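PDB 5DXL: trehalose-6-phosphate phosphatase from Neosartorya fumigata, which belongs to the trehalose-phosphatase family of the HAD superfamily, whose members pair an alpha/beta core with a smaller cap module. Local coordinates for residues A[110-115]-A[170-175]; A[118-123]-A[139-144]; A[135-140]-A[183-188]. All coordinates share one frame; numbering follows the deposited sequence.

Interaction 1 of 3, residues A[110-115]-A[170-175]; sequences MGWQKE and WEVEVM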
loop_
_atom_site.group_PDB
_atom_site.type_symbol
_atom_site.label_atom_id
_atom_site.label_comp_id
_atom_site.label_asym_id
_atom_site.label_seq_id
_atom_site.Cartn_x
_atom_site.Cartn_y
_atom_site.Cartn_z
HETATM N N MSE A 110 12.739 -6.229 -16.677
HETATM C CA MSE A 110 11.490 -6.933 -16.915
HETATM C C MSE A 110 11.634 -7.993 -18.008
HETATM O O MSE A 110 10.674 -8.325 -18.707
HETATM C CB MSE A 110 10.380 -5.942 -17.242
HETATM C CG MSE A 110 10.043 -5.085 -16.026
HETATM SE SE MSE A 110 8.427 -4.030 -16.274
HETATM C CE MSE A 110 9.232 -2.562 -17.298
ATOM N N GLY A 111 12.844 -8.533 -18.132
ATOM C CA GLY A 111 13.092 -9.628 -19.057
ATOM C C GLY A 111 12.186 -10.821 -18.795
ATOM O O GLY A 111 11.909 -11.594 -19.714
ATOM N N TRP A 112 11.745 -10.962 -17.544
ATOM C CA TRP A 112 10.817 -12.037 -17.171
ATOM C C TRP A 112 9.541 -11.998 -18.004
ATOM O O TRP A 112 8.915 -13.040 -18.243
ATOM C CB TRP A 112 10.472 -11.968 -15.673
ATOM C CG TRP A 112 9.812 -10.700 -15.220
ATOM C CD1 TRP A 112 10.431 -9.597 -14.693
ATOM C CD2 TRP A 112 8.407 -10.408 -15.225
ATOM N NE1 TRP A 112 9.498 -8.637 -14.378
ATOM C CE2 TRP A 112 8.249 -9.109 -14.689
ATOM C CE3 TRP A 112 7.267 -11.120 -15.622
ATOM C CZ2 TRP A 112 7.000 -8.502 -14.555
ATOM C CZ3 TRP A 112 6.027 -10.516 -15.487
ATOM C CH2 TRP A 112 5.904 -9.221 -14.961
ATOM N N GLN A 113 9.153 -10.814 -18.466
ATOM C CA GLN A 113 7.919 -10.692 -19.233
ATOM C C GLN A 113 7.985 -11.460 -20.555
ATOM O O GLN A 113 6.980 -11.977 -21.024
ATOM C CB GLN A 113 7.580 -9.231 -19.494
ATOM C CG GLN A 113 7.211 -8.489 -18.230
ATOM C CD GLN A 113 6.388 -7.258 -18.512
ATOM O OE1 GLN A 113 6.090 -6.950 -19.663
ATOM N NE2 GLN A 113 6.007 -6.546 -17.458
ATOM N N LYS A 114 9.172 -11.523 -21.150
ATOM C CA LYS A 114 9.345 -12.237 -22.404
ATOM C C LYS A 114 9.053 -13.722 -22.200
ATOM O O LYS A 114 8.322 -14.337 -22.973
ATOM C CB LYS A 114 10.767 -12.042 -22.956
ATOM C CG LYS A 114 11.010 -12.751 -24.289
ATOM C CD LYS A 114 12.386 -12.410 -24.879
ATOM C CE LYS A 114 12.625 -13.178 -26.174
ATOM N NZ LYS A 114 13.793 -12.654 -26.931
ATOM N N GLU A 115 9.615 -14.290 -21.142
ATOM C CA GLU A 115 9.436 -15.715 -20.891
ATOM C C GLU A 115 8.007 -16.027 -20.453
ATOM O O GLU A 115 7.429 -17.028 -20.870
ATOM C CB GLU A 115 10.426 -16.204 -19.840
ATOM C CG GLU A 115 10.486 -17.714 -19.733
ATOM C CD GLU A 115 11.665 -18.202 -18.919
ATOM O OE1 GLU A 115 12.556 -17.383 -18.617
ATOM O OE2 GLU A 115 11.697 -19.408 -18.584
ATOM N N TRP A 170 14.127 -14.095 -11.827
ATOM C CA TRP A 170 13.771 -12.694 -11.612
ATOM C C TRP A 170 13.004 -12.523 -10.293
ATOM O O TRP A 170 12.435 -13.480 -9.766
ATOM C CB TRP A 170 12.935 -12.162 -12.782
ATOM C CG TRP A 170 13.667 -11.993 -14.119
ATOM C CD1 TRP A 170 14.357 -10.888 -14.550
ATOM C CD2 TRP A 170 13.716 -12.937 -15.194
ATOM N NE1 TRP A 170 14.849 -11.101 -15.820
ATOM C CE2 TRP A 170 14.467 -12.351 -16.236
ATOM C CE3 TRP A 170 13.206 -14.229 -15.372
ATOM C CZ2 TRP A 170 14.711 -13.009 -17.436
ATOM C CZ3 TRP A 170 13.450 -14.877 -16.563
ATOM C CH2 TRP A 170 14.196 -14.271 -17.581
ATOM N N GLU A 171 12.995 -11.299 -9.769
ATOM C CA GLU A 171 12.297 -10.982 -8.526
ATOM C C GLU A 171 10.806 -10.776 -8.786
ATOM O O GLU A 171 10.294 -9.660 -8.729
ATOM C CB GLU A 171 12.893 -9.730 -7.871
ATOM C CG GLU A 171 14.285 -9.936 -7.297
ATOM C CD GLU A 171 14.323 -11.025 -6.240
ATOM O OE1 GLU A 171 13.484 -10.991 -5.312
ATOM O OE2 GLU A 171 15.188 -11.921 -6.340
ATOM N N VAL A 172 10.124 -11.865 -9.102
ATOM C CA VAL A 172 8.698 -11.820 -9.395
ATOM C C VAL A 172 7.989 -12.864 -8.567
ATOM O O VAL A 172 8.605 -13.799 -8.058
ATOM C CB VAL A 172 8.395 -12.075 -10.892
ATOM C CG1 VAL A 172 9.019 -10.987 -11.759
ATOM C CG2 VAL A 172 8.878 -13.463 -11.327
ATOM N N GLU A 173 6.683 -12.710 -8.424
ATOM C CA GLU A 173 5.927 -13.773 -7.797
ATOM C C GLU A 173 4.766 -14.181 -8.668
ATOM O O GLU A 173 4.281 -13.405 -9.491
ATOM C CB GLU A 173 5.444 -13.358 -6.416
ATOM C CG GLU A 173 4.536 -12.181 -6.402
ATOM C CD GLU A 173 4.336 -11.669 -4.995
ATOM O OE1 GLU A 173 4.850 -12.312 -4.054
ATOM O OE2 GLU A 173 3.678 -10.622 -4.832
ATOM N N VAL A 174 4.342 -15.428 -8.485
ATOM C CA VAL A 174 3.232 -15.991 -9.226
ATOM C C VAL A 174 2.016 -16.075 -8.306
ATOM O O VAL A 174 2.091 -16.672 -7.233
ATOM C CB VAL A 174 3.585 -17.390 -9.782
ATOM C CG1 VAL A 174 2.550 -17.833 -10.777
ATOM C CG2 VAL A 174 4.972 -17.377 -10.430
HETATM N N MSE A 175 0.916 -15.442 -8.715
HETATM C CA MSE A 175 -0.306 -15.376 -7.911
HETATM C C MSE A 175 -1.405 -16.195 -8.586
HETATM O O MSE A 175 -1.485 -16.236 -9.809
HETATM C CB MSE A 175 -0.796 -13.927 -7.740
HETATM C CG MSE A 175 0.255 -12.865 -7.443
HETATM SE SE MSE A 175 0.919 -13.005 -5.622
HETATM C CE MSE A 175 -0.744 -12.616 -4.653
#
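Trp112 and Trp170 meet edge to face, the edge of Trp112 turned toward the face of Trp170, with five-membered-ring centroids 5.4 Å apart and planes inclined at 65°. The contact is dense where the backbone and CB of Trp112 lie on the Trp170 face and where Val172 lies on Trp112. CB of Trp112 sits over the indole of Trp170 in a CH-pi contact, 3.8 Å from the five-membered-ring centroid, and approaches CD2 of Trp170 to 3.4 Å. The backbone follows it: N of Trp112 sits over the centre of the Trp170 ring system, 3.3 Å from CE2 of Trp170, while Gly111 C comes 3.6 Å from CZ2 of Trp170. Trp112 CG stands between its own backbone N and carbonyl carbon (chi1 60°), which swings the indole past Trp170 toward the strand. There Val172 CG1 presses on one face, 3.4 Å from the centroid of the Trp112 five-membered ring and on the ring normal; Gln113 CG lies over the opposite face, near its rim. The contact packs helix 112-125 against strand 172-177 and the turn leading into it, at the edge of the four-stranded antiparallel sheet of the cap module. Val166 touches Trp112, Val172 and Glu115, and Val183 and Pro185 of the adjacent strand extend the apolar bed of Trp112. The outer side is looser. Trp170 is partly exposed, and at its edge Glu115, with an extended chain, brings OE1 to 3.4 Å from CZ3 of Trp170. The carboxylate is turned 80° from the indole plane, yet its oxygen lies close to that plane, where the ring's C-H groups probably offer a mild electrostatic attraction. Asp109 also ties this corner, accepting a bond from Gly111 N through OD1 and a weak one from Trp170 NE1 through OD2.

Interaction 2 of 3, residues A[118-123]-A[139-144]; sequences EVFQHF and LTWHYR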
loop_
_atom_site.group_PDB
_atom_site.type_symbol
_atom_site.label_atom_id
_atom_site.label_comp_id
_atom_site.label_asym_id
_atom_site.label_seq_id
_atom_site.Cartn_x
_atom_site.Cartn_y
_atom_site.Cartn_z
ATOM N N GLU A 118 5.758 -16.102 -23.437
ATOM C CA GLU A 118 5.986 -17.309 -24.218
ATOM C C GLU A 118 5.250 -18.494 -23.586
ATOM O O GLU A 118 4.564 -19.258 -24.281
ATOM C CB GLU A 118 7.489 -17.582 -24.330
ATOM C CG GLU A 118 7.866 -18.606 -25.373
ATOM C CD GLU A 118 9.360 -18.631 -25.634
ATOM O OE1 GLU A 118 10.048 -17.654 -25.257
ATOM O OE2 GLU A 118 9.843 -19.628 -26.211
ATOM N N VAL A 119 5.381 -18.625 -22.271
ATOM C CA VAL A 119 4.719 -19.687 -21.523
ATOM C C VAL A 119 3.197 -19.528 -21.552
ATOM O O VAL A 119 2.466 -20.477 -21.841
ATOM C CB VAL A 119 5.201 -19.724 -20.067
ATOM C CG1 VAL A 119 4.315 -20.630 -19.213
ATOM C CG2 VAL A 119 6.658 -20.161 -19.997
ATOM N N PHE A 120 2.711 -18.330 -21.247
ATOM C CA PHE A 120 1.272 -18.100 -21.305
ATOM C C PHE A 120 0.706 -18.336 -22.715
ATOM O O PHE A 120 -0.396 -18.870 -22.861
ATOM C CB PHE A 120 0.929 -16.669 -20.838
ATOM C CG PHE A 120 0.873 -16.486 -19.335
ATOM C CD1 PHE A 120 0.973 -17.549 -18.455
ATOM C CD2 PHE A 120 0.704 -15.206 -18.805
ATOM C CE1 PHE A 120 0.911 -17.342 -17.074
ATOM C CE2 PHE A 120 0.631 -14.991 -17.431
ATOM C CZ PHE A 120 0.738 -16.055 -16.566
ATOM N N GLN A 121 1.441 -17.949 -23.757
ATOM C CA GLN A 121 0.932 -18.116 -25.117
ATOM C C GLN A 121 0.798 -19.595 -25.447
ATOM O O GLN A 121 -0.146 -20.020 -26.116
ATOM C CB GLN A 121 1.848 -17.438 -26.138
ATOM C CG GLN A 121 1.377 -17.598 -27.575
ATOM C CD GLN A 121 0.024 -16.944 -27.830
ATOM O OE1 GLN A 121 -0.330 -15.950 -27.192
ATOM N NE2 GLN A 121 -0.738 -17.504 -28.768
ATOM N N HIS A 122 1.751 -20.365 -24.945
ATOM C CA HIS A 122 1.773 -21.806 -25.148
ATOM C C HIS A 122 0.538 -22.449 -24.545
ATOM O O HIS A 122 -0.160 -23.219 -25.216
ATOM C CB HIS A 122 3.027 -22.396 -24.527
ATOM C CG HIS A 122 3.201 -23.853 -24.794
ATOM N ND1 HIS A 122 2.854 -24.824 -23.878
ATOM C CD2 HIS A 122 3.701 -24.505 -25.867
ATOM C CE1 HIS A 122 3.128 -26.013 -24.384
ATOM N NE2 HIS A 122 3.643 -25.847 -25.589
ATOM N N PHE A 123 0.269 -22.122 -23.283
ATOM C CA PHE A 123 -0.889 -22.670 -22.588
ATOM C C PHE A 123 -2.190 -22.124 -23.151
ATOM O O PHE A 123 -3.209 -22.817 -23.132
ATOM C CB PHE A 123 -0.808 -22.398 -21.084
ATOM C CG PHE A 123 0.024 -23.394 -20.341
ATOM C CD1 PHE A 123 -0.556 -24.540 -19.809
ATOM C CD2 PHE A 123 1.390 -23.210 -20.197
ATOM C CE1 PHE A 123 0.210 -25.475 -19.123
ATOM C CE2 PHE A 123 2.166 -24.138 -19.517
ATOM C CZ PHE A 123 1.572 -25.284 -18.984
ATOM N N LEU A 139 1.343 -9.554 -15.723
ATOM C CA LEU A 139 0.830 -10.369 -16.821
ATOM C C LEU A 139 -0.120 -11.399 -16.243
ATOM O O LEU A 139 0.219 -12.073 -15.278
ATOM C CB LEU A 139 1.970 -11.058 -17.576
ATOM C CG LEU A 139 3.000 -10.159 -18.268
ATOM C CD1 LEU A 139 4.059 -10.996 -18.968
ATOM C CD2 LEU A 139 2.317 -9.249 -19.238
ATOM N N THR A 140 -1.306 -11.507 -16.825
ATOM C CA THR A 140 -2.331 -12.375 -16.251
ATOM C C THR A 140 -2.904 -13.336 -17.283
ATOM O O THR A 140 -3.312 -12.932 -18.375
ATOM C CB THR A 140 -3.476 -11.547 -15.635
ATOM O OG1 THR A 140 -2.930 -10.613 -14.698
ATOM C CG2 THR A 140 -4.446 -12.467 -14.897
ATOM N N TRP A 141 -2.914 -14.621 -16.935
ATOM C CA TRP A 141 -3.531 -15.635 -17.776
ATOM C C TRP A 141 -4.932 -15.941 -17.248
ATOM O O TRP A 141 -5.074 -16.349 -16.107
ATOM C CB TRP A 141 -2.666 -16.907 -17.809
ATOM C CG TRP A 141 -3.169 -17.914 -18.794
ATOM C CD1 TRP A 141 -3.371 -17.715 -20.129
ATOM C CD2 TRP A 141 -3.542 -19.276 -18.532
ATOM N NE1 TRP A 141 -3.838 -18.871 -20.716
ATOM C CE2 TRP A 141 -3.953 -19.837 -19.755
ATOM C CE3 TRP A 141 -3.559 -20.072 -17.385
ATOM C CZ2 TRP A 141 -4.384 -21.161 -19.861
ATOM C CZ3 TRP A 141 -3.991 -21.393 -17.495
ATOM C CH2 TRP A 141 -4.394 -21.915 -18.721
ATOM N N HIS A 142 -5.949 -15.703 -18.073
ATOM C CA HIS A 142 -7.354 -15.883 -17.689
ATOM C C HIS A 142 -7.902 -17.167 -18.286
ATOM O O HIS A 142 -7.672 -17.435 -19.459
ATOM C CB HIS A 142 -8.218 -14.713 -18.188
ATOM C CG HIS A 142 -7.910 -13.386 -17.557
ATOM N ND1 HIS A 142 -8.608 -12.903 -16.470
ATOM C CD2 HIS A 142 -7.009 -12.429 -17.881
ATOM C CE1 HIS A 142 -8.142 -11.708 -16.145
ATOM N NE2 HIS A 142 -7.176 -11.393 -16.990
ATOM N N TYR A 143 -8.666 -17.941 -17.517
ATOM C CA TYR A 143 -9.210 -19.184 -18.070
ATOM C C TYR A 143 -10.626 -19.544 -17.594
ATOM O O TYR A 143 -11.028 -20.706 -17.665
ATOM C CB TYR A 143 -8.245 -20.338 -17.770
ATOM C CG TYR A 143 -7.966 -20.572 -16.317
ATOM C CD1 TYR A 143 -8.765 -21.440 -15.569
ATOM C CD2 TYR A 143 -6.910 -19.940 -15.679
ATOM C CE1 TYR A 143 -8.520 -21.660 -14.227
ATOM C CE2 TYR A 143 -6.656 -20.155 -14.332
ATOM C CZ TYR A 143 -7.466 -21.015 -13.614
ATOM O OH TYR A 143 -7.217 -21.235 -12.281
ATOM N N ARG A 144 -11.405 -18.563 -17.149
ATOM C CA ARG A 144 -12.760 -18.866 -16.679
ATOM C C ARG A 144 -13.635 -19.497 -17.760
ATOM O O ARG A 144 -14.511 -20.292 -17.442
ATOM C CB ARG A 144 -13.448 -17.597 -16.139
ATOM C CG ARG A 144 -14.843 -17.850 -15.550
ATOM C CD ARG A 144 -14.782 -18.905 -14.447
ATOM N NE ARG A 144 -16.089 -19.333 -13.961
ATOM C CZ ARG A 144 -16.675 -20.479 -14.300
ATOM N NH1 ARG A 144 -16.073 -21.316 -15.141
ATOM N NH2 ARG A 144 -17.866 -20.795 -13.804
#
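The ring of Phe120 lies with its face against CB of Trp141, which stands 3.5 Å from the ring centroid and almost on its normal, so all six ring carbons share this CH-pi contact. The two aromatic planes are near parallel, 27° apart, but offset so far that they barely overlap: the centroids of the Phe120 ring and the Trp141 five-membered ring are 5.3 Å apart. With chi1 at -173°, Trp141 CG points opposite the backbone N, and the indole runs toward Phe123. CB of Phe123 then lies over one indole face near its rim, 4.0 Å from CZ2 of Trp141, while CB of Tyr143 lies over the opposite face. Leu139 O sits at the Phe120 ring edge, near its plane, 3.6 Å from CE2 of Phe120. The indole nitrogen of Trp141 makes a weak hydrogen bond with Thr124 on the same helix as Phe120. This is helix-on-sheet packing within the cap: the 118-123 segment of helix 112-125 and strand 139-142 run almost parallel, 10° apart with axes 9.5 Å from each other; Ile132 of strand 131-134 and Leu162 of helix 148-164 also touch Phe120, enclosing it between both helices and the sheet.

Interaction 3 of 3, residues A[135-140]-A[183-188]; sequences KRVALT and VRPTFV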
loop_
_atom_site.group_PDB
_atom_site.type_symbol
_atom_site.label_atom_id
_atom_site.label_comp_id
_atom_site.label_asym_id
_atom_site.label_seq_id
_atom_site.Cartn_x
_atom_site.Cartn_y
_atom_site.Cartn_z
ATOM N N LYS A 135 -0.673 -6.089 -18.750
ATOM C CA LYS A 135 -0.571 -4.717 -18.248
ATOM C C LYS A 135 0.893 -4.294 -18.215
ATOM O O LYS A 135 1.775 -5.083 -18.586
ATOM C CB LYS A 135 -1.205 -4.596 -16.867
ATOM C CG LYS A 135 -2.714 -4.734 -16.870
ATOM C CD LYS A 135 -3.329 -3.915 -15.750
ATOM C CE LYS A 135 -4.843 -3.886 -15.849
ATOM N NZ LYS A 135 -5.441 -2.970 -14.837
ATOM N N ARG A 136 1.148 -3.061 -17.769
ATOM C CA ARG A 136 2.502 -2.506 -17.730
ATOM C C ARG A 136 3.440 -3.435 -16.978
ATOM O O ARG A 136 4.526 -3.780 -17.453
ATOM C CB ARG A 136 2.509 -1.123 -17.069
ATOM C CG ARG A 136 3.853 -0.397 -17.157
ATOM C CD ARG A 136 4.064 0.606 -16.010
ATOM N NE ARG A 136 2.916 1.478 -15.811
ATOM C CZ ARG A 136 2.707 2.600 -16.488
ATOM N NH1 ARG A 136 3.578 2.984 -17.412
ATOM N NH2 ARG A 136 1.632 3.339 -16.241
ATOM N N VAL A 137 3.006 -3.859 -15.801
ATOM C CA VAL A 137 3.908 -4.560 -14.921
ATOM C C VAL A 137 3.410 -5.965 -14.575
ATOM O O VAL A 137 4.190 -6.828 -14.168
ATOM C CB VAL A 137 4.136 -3.751 -13.654
ATOM C CG1 VAL A 137 5.489 -4.053 -13.102
ATOM C CG2 VAL A 137 4.085 -2.272 -13.998
ATOM N N ALA A 138 2.120 -6.214 -14.743
ATOM C CA ALA A 138 1.611 -7.538 -14.413
ATOM C C ALA A 138 1.083 -8.250 -15.641
ATOM O O ALA A 138 0.435 -7.645 -16.483
ATOM C CB ALA A 138 0.533 -7.443 -13.362
ATOM N N LEU A 139 1.343 -9.554 -15.723
ATOM C CA LEU A 139 0.830 -10.369 -16.821
ATOM C C LEU A 139 -0.120 -11.399 -16.243
ATOM O O LEU A 139 0.219 -12.073 -15.278
ATOM C CB LEU A 139 1.970 -11.058 -17.576
ATOM C CG LEU A 139 3.000 -10.159 -18.268
ATOM C CD1 LEU A 139 4.059 -10.996 -18.968
ATOM C CD2 LEU A 139 2.317 -9.249 -19.238
ATOM N N THR A 140 -1.306 -11.507 -16.825
ATOM C CA THR A 140 -2.331 -12.375 -16.251
ATOM C C THR A 140 -2.904 -13.336 -17.283
ATOM O O THR A 140 -3.312 -12.932 -18.375
ATOM C CB THR A 140 -3.476 -11.547 -15.635
ATOM O OG1 THR A 140 -2.930 -10.613 -14.698
ATOM C CG2 THR A 140 -4.446 -12.467 -14.897
ATOM N N VAL A 183 1.631 -13.013 -12.933
ATOM C CA VAL A 183 3.025 -12.809 -12.569
ATOM C C VAL A 183 3.276 -11.315 -12.489
ATOM O O VAL A 183 2.903 -10.574 -13.387
ATOM C CB VAL A 183 3.991 -13.444 -13.581
ATOM C CG1 VAL A 183 5.420 -13.300 -13.102
ATOM C CG2 VAL A 183 3.643 -14.934 -13.775
ATOM N N ARG A 184 3.905 -10.894 -11.404
ATOM C CA ARG A 184 4.206 -9.480 -11.200
ATOM C C ARG A 184 5.443 -9.333 -10.323
ATOM O O ARG A 184 5.840 -10.267 -9.627
ATOM C CB ARG A 184 3.010 -8.791 -10.551
ATOM C CG ARG A 184 2.819 -9.245 -9.134
ATOM C CD ARG A 184 1.552 -8.715 -8.526
ATOM N NE ARG A 184 1.577 -8.928 -7.087
ATOM C CZ ARG A 184 0.606 -8.562 -6.265
ATOM N NH1 ARG A 184 -0.479 -7.968 -6.748
ATOM N NH2 ARG A 184 0.725 -8.785 -4.963
ATOM N N PRO A 185 6.067 -8.151 -10.340
ATOM C CA PRO A 185 7.266 -7.978 -9.517
ATOM C C PRO A 185 6.957 -8.049 -8.027
ATOM O O PRO A 185 5.857 -7.681 -7.606
ATOM C CB PRO A 185 7.750 -6.574 -9.894
ATOM C CG PRO A 185 7.187 -6.341 -11.231
ATOM C CD PRO A 185 5.826 -6.989 -11.202
ATOM N N THR A 186 7.928 -8.498 -7.240
ATOM C CA THR A 186 7.752 -8.551 -5.795
ATOM C C THR A 186 7.531 -7.156 -5.198
ATOM O O THR A 186 6.904 -7.023 -4.142
ATOM C CB THR A 186 8.959 -9.229 -5.111
ATOM O OG1 THR A 186 10.155 -8.510 -5.435
ATOM C CG2 THR A 186 9.090 -10.666 -5.594
ATOM N N PHE A 187 7.997 -6.104 -5.873
ATOM C CA PHE A 187 7.875 -4.767 -5.281
ATOM C C PHE A 187 6.450 -4.194 -5.298
ATOM O O PHE A 187 6.197 -3.127 -4.734
ATOM C CB PHE A 187 8.858 -3.774 -5.946
ATOM C CG PHE A 187 8.641 -3.534 -7.427
ATOM C CD1 PHE A 187 7.506 -2.880 -7.900
ATOM C CD2 PHE A 187 9.621 -3.895 -8.342
ATOM C CE1 PHE A 187 7.332 -2.634 -9.252
ATOM C CE2 PHE A 187 9.452 -3.643 -9.696
ATOM C CZ PHE A 187 8.303 -3.018 -10.147
ATOM N N VAL A 188 5.517 -4.911 -5.917
ATOM C CA VAL A 188 4.119 -4.499 -5.961
ATOM C C VAL A 188 3.437 -4.708 -4.602
ATOM O O VAL A 188 2.490 -4.003 -4.249
ATOM C CB VAL A 188 3.359 -5.282 -7.067
ATOM C CG1 VAL A 188 1.852 -5.107 -6.945
ATOM C CG2 VAL A 188 3.853 -4.847 -8.437
#
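Leu139 and Val183 form an antiparallel hydrogen-bonded pair, each giving its N-H to the other's carbonyl. Leu139 N to Val183 O measures 3.0 Å and Val183 N to Leu139 O 2.9 Å; with angles at hydrogen of 169° and 165° both bonds are nearly straight. Val183 O also receives a CA-H...O contact from Ala138, 3.5 Å from Ala138 CA. Past Arg184 the ladder ends; Pro185 has no N-H to offer, consistent with Val137 O being buried without a hydrogen-bonding partner. Val137 O faces Pro185 CD at 3.4 Å. The pairing joins the two inner strands, 139-142 and 180-185, of the antiparallel cap sheet, at the end where 135-138 turns back from strand 131-134. Leu139 and Val183 send their side chains to the face covered by helix 112-125, where Val183 meets Trp112. Apolar packing takes over past the bridge. Val137 and Pro185 cross at about a right angle, and Val137 CG1 is driven against the proline ring: its 3.4 Å to Pro185 CG is tighter than usual van der Waals contact. The same methyl lies 4.2 Å from CZ of Phe187, over one face of whose ring, near the rim, lies Pro185 CB. CB of Ala138 and CB of Arg184 touch more loosely at 4.0 Å. Cys91 borders both Val137 and Phe187, and Arg136 makes a salt bridge to Glu88.

All three interactions reach the same antiparallel sheet: 1 and 2 pack helix 112-125 on it, and 3 joins two of its strands. Interactions 1 and 3 are closest, with centres about 7 Å apart: Gln113 NE2 reaches Arg136 O at 3.1 Å, and Glu171 O probably accepts a hydrogen bond from Thr186 N at 3.0 Å, joining neighbouring strands. Interaction 2 sits farther along the helix, its centre about 13 Å from that of interaction 1 and 14 Å from that of interaction 3. Leu139 belongs to interactions 2 and 3, and its CD1 lies 4.0 Å from CZ3 of Trp112 in interaction 1. Interaction 3 is nearest the chain's centre, about 15 Å away, against 27 Å for interaction 2.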